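Local coordinates for p-nitrophenyl phosphatase (Pho2) (Archaeoglobus fulgidus, PDB 3QGM), which probably removes phosphate groups from small phosphorylated compounds as a metal-dependent phosphatase of the haloacid dehalogenase (HAD) superfamily, and binds calcium, at residues A[72-76]-A[77-81]; A[99-102]-A[103-107]. One frame throughout, in Å; residues are numbered along the deposited sequence.

Contact 1. Residues A[72-76]-A[77-81]; sequences EILVA and TYATA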
ATOM      1  N   GLU A  72       6.491  27.697  19.425  1.00 37.05           N
ATOM      2  CA  GLU A  72       5.455  26.954  20.121  1.00 36.55           C
ATOM      3  C   GLU A  72       4.688  25.962  19.212  1.00 34.72           C
ATOM      4  O   GLU A  72       3.742  25.355  19.697  1.00 35.73           O
ATOM      5  CB  GLU A  72       4.417  27.926  20.714  1.00 36.45           C
ATOM      6  CG  GLU A  72       4.898  28.770  21.866  1.00 40.51           C
ATOM      7  CD  GLU A  72       3.829  29.767  22.304  1.00 43.00           C
ATOM      8  OE1 GLU A  72       3.612  30.767  21.585  1.00 44.68           O
ATOM      9  OE2 GLU A  72       3.185  29.539  23.343  1.00 47.97           O
ATOM     10  N   ILE A  73       5.054  25.845  17.928  1.00 32.12           N
ATOM     11  CA  ILE A  73       4.366  24.978  16.944  0.60 31.21           C
ATOM     12  C   ILE A  73       5.359  23.952  16.418  1.00 30.16           C
ATOM     13  O   ILE A  73       6.399  24.339  15.890  1.00 29.34           O
ATOM     14  CB  ILE A  73       3.883  25.735  15.646  0.60 30.91           C
ATOM     15  CG1 ILE A  73       3.071  27.002  15.927  0.60 30.26           C
ATOM     16  CG2 ILE A  73       3.046  24.807  14.789  0.60 30.81           C
ATOM     17  CD1 ILE A  73       1.718  26.724  16.402  0.60 30.88           C
ATOM     18  N   LEU A  74       5.050  22.666  16.562  1.00 28.38           N
ATOM     19  CA  LEU A  74       5.872  21.607  16.013  1.00 27.82           C
ATOM     20  C   LEU A  74       4.983  20.732  15.145  1.00 27.09           C
ATOM     21  O   LEU A  74       4.170  19.931  15.671  1.00 26.76           O
ATOM     22  CB  LEU A  74       6.538  20.783  17.136  1.00 28.34           C
ATOM     23  CG  LEU A  74       7.649  19.768  16.764  1.00 29.85           C
ATOM     24  CD1 LEU A  74       8.837  20.413  16.018  1.00 30.69           C
ATOM     25  CD2 LEU A  74       8.113  19.079  17.990  1.00 28.46           C
ATOM     26  N   VAL A  75       5.130  20.876  13.827  1.00 24.21           N
ATOM     27  CA  VAL A  75       4.336  20.105  12.877  1.00 24.13           C
ATOM     28  C   VAL A  75       5.268  19.157  12.105  1.00 23.84           C
ATOM     29  O   VAL A  75       6.470  19.414  11.959  1.00 23.13           O
ATOM     30  CB  VAL A  75       3.504  21.035  11.950  1.00 24.51           C
ATOM     31  CG1 VAL A  75       4.434  21.935  11.041  1.00 22.53           C
ATOM     32  CG2 VAL A  75       2.449  20.200  11.150  1.00 24.66           C
ATOM     33  N   ALA A  76       4.706  18.020  11.696  1.00 23.12           N
ATOM     34  CA  ALA A  76       5.492  16.928  11.192  1.00 23.25           C
ATOM     35  C   ALA A  76       6.271  17.346   9.963  1.00 22.65           C
ATOM     36  O   ALA A  76       7.346  16.858   9.746  1.00 23.68           O
ATOM     37  CB  ALA A  76       4.574  15.678  10.876  1.00 21.54           C
ATOM     38  N   THR A  77       5.728  18.235   9.148  1.00 23.15           N
ATOM     39  CA  THR A  77       6.440  18.646   7.945  1.00 23.32           C
ATOM     40  C   THR A  77       7.757  19.337   8.350  1.00 23.77           C
ATOM     41  O   THR A  77       8.865  18.967   7.906  1.00 23.63           O
ATOM     42  CB  THR A  77       5.616  19.626   7.100  1.00 23.43           C
ATOM     43  OG1 THR A  77       5.173  20.711   7.923  1.00 21.78           O
ATOM     44  CG2 THR A  77       4.372  18.903   6.416  1.00 21.50           C
ATOM     45  N   TYR A  78       7.635  20.294   9.264  1.00 23.28           N
ATOM     46  CA  TYR A  78       8.850  20.998   9.785  1.00 23.55           C
ATOM     47  C   TYR A  78       9.776  20.033  10.561  1.00 22.94           C
ATOM     48  O   TYR A  78      11.020  20.092  10.432  1.00 22.12           O
ATOM     49  CB  TYR A  78       8.388  22.171  10.655  1.00 23.49           C
ATOM     50  CG  TYR A  78       9.419  22.870  11.499  1.00 25.78           C
ATOM     51  CD1 TYR A  78      10.089  23.965  10.996  1.00 28.48           C
ATOM     52  CD2 TYR A  78       9.710  22.458  12.812  1.00 28.29           C
ATOM     53  CE1 TYR A  78      11.021  24.664  11.737  1.00 28.45           C
ATOM     54  CE2 TYR A  78      10.705  23.152  13.597  1.00 28.35           C
ATOM     55  CZ  TYR A  78      11.337  24.259  13.019  1.00 31.50           C
ATOM     56  OH  TYR A  78      12.283  25.021  13.672  1.00 31.65           O
ATOM     57  N   ALA A  79       9.187  19.140  11.375  1.00 22.84           N
ATOM     58  CA  ALA A  79       9.998  18.319  12.249  1.00 23.68           C
ATOM     59  C   ALA A  79      10.836  17.452  11.326  1.00 24.39           C
ATOM     60  O   ALA A  79      12.034  17.242  11.568  1.00 26.03           O
ATOM     61  CB  ALA A  79       9.127  17.455  13.239  1.00 23.18           C
ATOM     62  N   THR A  80      10.216  16.975  10.243  1.00 23.43           N
ATOM     63  CA  THR A  80      10.859  15.996   9.390  1.00 23.07           C
ATOM     64  C   THR A  80      12.034  16.628   8.657  1.00 23.32           C
ATOM     65  O   THR A  80      13.124  16.025   8.573  1.00 20.83           O
ATOM     66  CB  THR A  80       9.858  15.405   8.366  1.00 23.09           C
ATOM     67  OG1 THR A  80       8.876  14.626   9.069  1.00 22.28           O
ATOM     68  CG2 THR A  80      10.602  14.559   7.320  1.00 22.00           C
ATOM     69  N   ALA A  81      11.799  17.849   8.147  1.00 23.64           N
ATOM     70  CA  ALA A  81      12.806  18.630   7.402  1.00 24.30           C
ATOM     71  C   ALA A  81      14.007  18.954   8.283  1.00 25.99           C
ATOM     72  O   ALA A  81      15.145  18.683   7.911  1.00 26.03           O
ATOM     73  CB  ALA A  81      12.183  19.943   6.806  1.00 24.69           C
TER
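V75 and A79 meet where strand 73-75 ends and helix 76-87 begins, and the junction is a compact example of how a strand turns into a helix. Strand 73-75 is an outermost strand, within this chain, of the parallel sheet of the HAD-type core, and the helix follows it directly. The strand and the first turn of the helix lie at 76° to each other. V75 sits at the N-cap, and its carbonyl oxygen takes the first bond of the helix: A79 N donates to V75 O at 2.8 Å. One residue on, A76 O is gripped twice. T80 N reaches it at 2.9 Å and T80 OG1 at 2.8 Å, from opposite faces of the carbonyl plane. The hydroxyl gets there because T80 holds OG1 opposite its own carbonyl carbon (chi1 -67°), folding it back over the preceding turn. A valine here would keep the bulk but not the hydroxyl, and A76 O would probably be left with the backbone bond alone. The close packing lies on the side of L74 and V75. L74 CD1 meets Y78 CD2 at 3.9 Å, in the plane of the ring and at its edge, the two side chains crossing at about a right angle; A79 CB closes in on the same methyl. V75 CG1 rests 3.4 Å from T77 OG1 and also faces Y78 CB. Beyond this, helix 190-200 covers L74 and helix 54-63 covers V75. The partly exposed Y78 forms the more open side, touched by L74 only at its edge; R54, outside the two segments, engages the ring in a cation-pi interaction. The chemistry implies a first helical turn fixed by an apolar seam and by two satisfied polar atoms: A76 O, with two bonds from T80, and T77 OG1, bonded to the backbone oxygen of R52.

Contact 2. Residues A[99-102]-A[103-107]; sequences EGLI and EELRL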
ATOM      1  N   GLU A  99       2.910  20.333  -1.257  1.00 25.77           N
ATOM      2  CA  GLU A  99       3.706  21.569  -1.274  1.00 27.16           C
ATOM      3  C   GLU A  99       4.209  22.051   0.078  1.00 25.04           C
ATOM      4  O   GLU A  99       5.274  22.612   0.162  1.00 27.03           O
ATOM      5  CB  GLU A  99       2.937  22.695  -1.982  1.00 27.10           C
ATOM      6  CG  GLU A  99       2.550  22.233  -3.319  1.00 33.91           C
ATOM      7  CD  GLU A  99       2.467  23.290  -4.332  1.00 38.77           C
ATOM      8  OE1 GLU A  99       1.913  24.364  -4.034  1.00 41.83           O
ATOM      9  OE2 GLU A  99       2.951  22.999  -5.440  1.00 44.81           O
ATOM     10  N   GLY A 100       3.436  21.858   1.112  1.00 24.99           N
ATOM     11  CA  GLY A 100       3.838  22.286   2.427  1.00 25.02           C
ATOM     12  C   GLY A 100       4.995  21.489   2.987  1.00 24.43           C
ATOM     13  O   GLY A 100       5.804  22.030   3.749  1.00 23.60           O
ATOM     14  N   LEU A 101       5.100  20.204   2.625  1.00 23.00           N
ATOM     15  CA  LEU A 101       6.274  19.445   3.003  1.00 22.57           C
ATOM     16  C   LEU A 101       7.508  19.895   2.228  1.00 24.13           C
ATOM     17  O   LEU A 101       8.584  20.126   2.823  1.00 24.34           O
ATOM     18  CB  LEU A 101       6.045  17.970   2.819  1.00 21.82           C
ATOM     19  CG  LEU A 101       7.223  17.067   3.130  1.00 21.76           C
ATOM     20  CD1 LEU A 101       7.819  17.296   4.541  1.00 20.51           C
ATOM     21  CD2 LEU A 101       6.768  15.590   2.958  1.00 19.34           C
ATOM     22  N   ILE A 102       7.335  20.067   0.921  1.00 24.63           N
ATOM     23  CA  ILE A 102       8.410  20.513   0.040  1.00 25.12           C
ATOM     24  C   ILE A 102       8.930  21.856   0.565  1.00 24.92           C
ATOM     25  O   ILE A 102      10.116  22.087   0.616  1.00 25.44           O
ATOM     26  CB  ILE A 102       7.889  20.686  -1.387  1.00 25.27           C
ATOM     27  CG1 ILE A 102       7.478  19.315  -2.005  1.00 27.61           C
ATOM     28  CG2 ILE A 102       8.914  21.399  -2.236  1.00 24.79           C
ATOM     29  CD1 ILE A 102       6.803  19.434  -3.348  1.00 27.75           C
ATOM     30  N   GLU A 103       8.003  22.740   0.911  1.00 25.75           N
ATOM     31  CA  GLU A 103       8.351  24.045   1.473  1.00 26.55           C
ATOM     32  C   GLU A 103       9.271  23.898   2.677  1.00 26.95           C
ATOM     33  O   GLU A 103      10.278  24.609   2.755  1.00 25.08           O
ATOM     34  CB  GLU A 103       7.114  24.846   1.859  1.00 26.35           C
ATOM     35  CG  GLU A 103       7.402  26.310   2.146  1.00 29.63           C
ATOM     36  CD  GLU A 103       6.426  27.278   1.523  1.00 29.80           C
ATOM     37  OE1 GLU A 103       5.208  27.029   1.473  1.00 33.00           O
ATOM     38  OE2 GLU A 103       6.918  28.293   1.046  1.00 35.17           O
ATOM     39  N   GLU A 104       8.892  23.038   3.640  1.00 26.08           N
ATOM     40  CA  GLU A 104       9.664  22.914   4.875  1.00 25.58           C
ATOM     41  C   GLU A 104      10.992  22.262   4.564  1.00 25.34           C
ATOM     42  O   GLU A 104      12.022  22.599   5.126  1.00 24.95           O
ATOM     43  CB  GLU A 104       8.905  22.114   5.946  1.00 25.88           C
ATOM     44  CG  GLU A 104       7.665  22.835   6.507  1.00 24.56           C
ATOM     45  CD  GLU A 104       8.017  24.081   7.379  1.00 28.95           C
ATOM     46  OE1 GLU A 104       9.198  24.252   7.729  1.00 28.36           O
ATOM     47  OE2 GLU A 104       7.114  24.863   7.747  1.00 28.37           O
ATOM     48  N   LEU A 105      10.994  21.338   3.621  1.00 25.08           N
ATOM     49  CA  LEU A 105      12.253  20.764   3.176  1.00 24.81           C
ATOM     50  C   LEU A 105      13.206  21.837   2.635  1.00 25.12           C
ATOM     51  O   LEU A 105      14.369  21.850   2.980  1.00 24.89           O
ATOM     52  CB  LEU A 105      12.023  19.676   2.152  1.00 23.18           C
ATOM     53  CG  LEU A 105      11.415  18.357   2.645  1.00 23.41           C
ATOM     54  CD1 LEU A 105      11.032  17.604   1.428  1.00 22.83           C
ATOM     55  CD2 LEU A 105      12.376  17.493   3.570  1.00 21.81           C
ATOM     56  N   ARG A 106      12.712  22.710   1.758  1.00 25.78           N
ATOM     57  CA  ARG A 106      13.519  23.810   1.217  1.00 27.59           C
ATOM     58  C   ARG A 106      13.886  24.802   2.289  1.00 27.67           C
ATOM     59  O   ARG A 106      15.032  25.239   2.369  1.00 27.31           O
ATOM     60  CB  ARG A 106      12.823  24.540   0.068  1.00 27.83           C
ATOM     61  CG  ARG A 106      12.955  23.824  -1.242  1.00 32.91           C
ATOM     62  CD  ARG A 106      13.275  24.768  -2.466  1.00 35.92           C
ATOM     63  NE  ARG A 106      13.391  23.996  -3.719  1.00 33.22           N
ATOM     64  CZ  ARG A 106      12.338  23.498  -4.326  1.00 32.87           C
ATOM     65  NH1 ARG A 106      11.152  23.690  -3.793  1.00 32.37           N
ATOM     66  NH2 ARG A 106      12.455  22.819  -5.455  1.00 32.98           N
ATOM     67  N   LEU A 107      12.942  25.100   3.162  1.00 27.71           N
ATOM     68  CA  LEU A 107      13.225  26.039   4.257  1.00 29.18           C
ATOM     69  C   LEU A 107      14.315  25.554   5.201  1.00 29.75           C
ATOM     70  O   LEU A 107      15.020  26.350   5.777  1.00 29.54           O
ATOM     71  CB  LEU A 107      11.974  26.369   5.073  1.00 27.93           C
ATOM     72  CG  LEU A 107      10.907  27.251   4.448  1.00 28.91           C
ATOM     73  CD1 LEU A 107       9.638  27.169   5.285  1.00 25.75           C
ATOM     74  CD2 LEU A 107      11.358  28.726   4.345  1.00 30.48           C
TER
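Four successive i to i+4 bonds join E99-I102 to E103-L107, the straightest being R106 N to I102 O, with an N-H...O angle of 166°. They build helix 99-107, the connecting helix of a beta-alpha-beta unit whose parallel strands are 92-95 and 111-112. The bonds are not equal: E104 N stands 3.3 Å from G100 O, whereas L105 N approaches L101 O at 2.8 Å. Side chains sort themselves around this frame. On the buried face, L101 CD1 lies 4.2 Å from L105 CG, and both leucines touch strand 92-95, so the pair packs the helix against that strand. L105 CG also comes within 3.3 Å of L101 O, placed there because it lies opposite its own carbonyl carbon (chi1 -71°). E104 belongs to a different face. Its CG passes 3.4 Å from G100 O before the chain bends at chi2 (-69°) and carries the carboxylate to R54, whose backbone N donates to OE2; helix 76-87 covers this side chain, so a buried acid has a definite partner. E99 and E103 are exposed, with E99 OE1 and E103 OE1 6.9 Å apart, like charges held at a distance that probably lets solvent screen them. Farther round, I102 and R106 run side by side and point the same way. I102 CG2, the branch methyl, lies 3.6 Å from R106 NH1, oblique to the guanidinium.

How the contacts relate
Contact 1 is buried near the centre of the chain, where an edge strand of the six-stranded parallel sheet turns into its helix, while contact 2 lies farther out on a helix flanking the five-stranded sheet and has an exposed side of glutamates and arginine. The centres of contact 1 and contact 2 are about 11 Å apart. Helix 76-87 and helix 99-107 pack directly: A81 CB lies 3.1 Å from E104 O, and E104 CG is 3.6 Å from T77 OG1. Both contacts carry i to i+4 backbone bonds; contact 1 adds the T80 hydroxyl and strand-to-helix packing, contact 2 one leucine pair. Both draw R54 in, through the ring of Y78 and the carboxylate of E104.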